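Local coordinates for enoyl-CoA hydratase/isomerase family protein (Ruegeria pomeroyi, PDB 3L3S), which belongs to the crotonase superfamily and probably acts as a hydro-lyase on acyl-CoA substrates in lipid metabolism, at residues L30-A33 and M34-A37. Residues are numbered along the deposited sequence; the frame is centred on the assembly and turned at random.
Sequences LSRA and MIAA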
loop_
_atom_site.group_PDB
_atom_site.type_symbol
_atom_site.label_atom_id
_atom_site.label_comp_id
_atom_site.label_asym_id
_atom_site.label_seq_id
_atom_site.Cartn_x
_atom_site.Cartn_y
_atom_site.Cartn_z
ATOM N N LEU B 30 -19.562 7.568 -19.977
ATOM C CA LEU B 30 -19.523 6.123 -20.104
ATOM C C LEU B 30 -20.955 5.594 -20.141
ATOM O O LEU B 30 -21.476 5.062 -19.151
ATOM C CB LEU B 30 -18.718 5.485 -18.964
ATOM C CG LEU B 30 -17.212 5.754 -18.972
ATOM C CD1 LEU B 30 -16.609 5.419 -17.643
ATOM C CD2 LEU B 30 -16.521 4.976 -20.061
ATOM N N SER B 31 -21.617 5.825 -21.278
ATOM C CA SER B 31 -22.970 5.326 -21.515
ATOM C C SER B 31 -22.805 3.836 -21.862
ATOM O O SER B 31 -21.669 3.351 -21.968
ATOM C CB SER B 31 -23.628 6.087 -22.675
ATOM O OG SER B 31 -22.920 5.935 -23.891
ATOM N N ARG B 32 -23.905 3.111 -22.049
ATOM C CA ARG B 32 -23.815 1.690 -22.382
ATOM C C ARG B 32 -23.140 1.469 -23.742
ATOM O O ARG B 32 -22.328 0.552 -23.894
ATOM C CB ARG B 32 -25.198 1.033 -22.302
ATOM C CG ARG B 32 -25.214 -0.488 -22.488
ATOM C CD ARG B 32 -24.311 -1.247 -21.499
ATOM N NE ARG B 32 -24.106 -2.627 -21.935
ATOM C CZ ARG B 32 -23.155 -3.023 -22.777
ATOM N NH1 ARG B 32 -22.291 -2.153 -23.280
ATOM N NH2 ARG B 32 -23.082 -4.295 -23.135
ATOM N N ALA B 33 -23.382 2.394 -24.672
ATOM C CA ALA B 33 -22.811 2.339 -26.017
ATOM C C ALA B 33 -21.328 2.721 -26.038
ATOM O O ALA B 33 -20.600 2.315 -26.940
ATOM C CB ALA B 33 -23.611 3.240 -26.964
HETATM N N MSE B 34 -20.901 3.506 -25.045
HETATM C CA MSE B 34 -19.508 3.944 -24.921
HETATM C C MSE B 34 -18.676 2.823 -24.302
HETATM O O MSE B 34 -17.551 2.568 -24.736
HETATM C CB MSE B 34 -19.404 5.237 -24.090
HETATM C CG MSE B 34 -17.980 5.751 -23.819
HETATM SE SE MSE B 34 -16.980 6.344 -25.384
HETATM C CE MSE B 34 -17.323 8.249 -25.216
ATOM N N ILE B 35 -19.254 2.144 -23.312
ATOM C CA ILE B 35 -18.614 1.018 -22.633
ATOM C C ILE B 35 -18.404 -0.116 -23.646
ATOM O O ILE B 35 -17.331 -0.706 -23.688
ATOM C CB ILE B 35 -19.463 0.550 -21.421
ATOM C CG1 ILE B 35 -19.394 1.606 -20.312
ATOM C CG2 ILE B 35 -18.991 -0.820 -20.891
ATOM C CD1 ILE B 35 -20.506 1.513 -19.293
ATOM N N ALA B 36 -19.405 -0.348 -24.498
ATOM C CA ALA B 36 -19.346 -1.388 -25.534
ATOM C C ALA B 36 -18.286 -1.047 -26.577
ATOM O O ALA B 36 -17.500 -1.911 -26.952
ATOM C CB ALA B 36 -20.713 -1.568 -26.202
ATOM N N ALA B 37 -18.220 0.233 -26.963
ATOM C CA ALA B 37 -17.242 0.729 -27.938
ATOM C C ALA B 37 -15.824 0.614 -27.388
ATOM O O ALA B 37 -14.906 0.215 -28.107
ATOM C CB ALA B 37 -17.535 2.170 -28.314
#
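Ser31 O is gripped by two amides of the first helical turn. Ile35 N gives it the stronger bond, 3.0 Å from N to Ser31 O and fairly straight at 160° about the hydrogen. Met34 N adds a weak, bent bond to the same oxygen. Ser31 OG also accepts a weak capping bond from Met34 N, at 3.4 Å. The serine torsion permits this: with chi1 at 61°, OG sits between its own N and carbonyl carbon, which puts OG within reach of the Met34 amide. Ser31 OG also lies beside Met34 CB. Further along, Arg32 O accepts from Ala36 N at 3.1 Å, and Ala33 O accepts from Ala37 N.

Leu30, just before the cap, touches the first turn. Leu30 CD2 meets CG of selenomethionine Met34 at 4.1 Å, the two side chains slanting across each other. Leu30 CB faces Ile35 CG1 at 4.2 Å. Ile35 CG1 lies 3.3 Å from Ser31 O, beside the gripped carbonyl. Ile35 also packs on Leu89, Cys93 and Leu96 of helix 84-101. Replacing Ile35 with an alanine removes CG1, CG2 and CD1, and would probably open a gap between Leu30 and Leu89, Cys93 and Leu96.

Arg32 bends at chi2 (56°), and its NH1 comes within 3.4 Å of Ala36 CB, which lies at the guanidinium edge. Arg32 NE forms a salt bridge with Asp88 of helix 84-101, which probably steadies the group.

The arrangement is a serine N-cap. It starts helix 32-45, the crossover helix of the beta-alpha-beta unit between strands 17-22 and 53-58 in this crotonase fold.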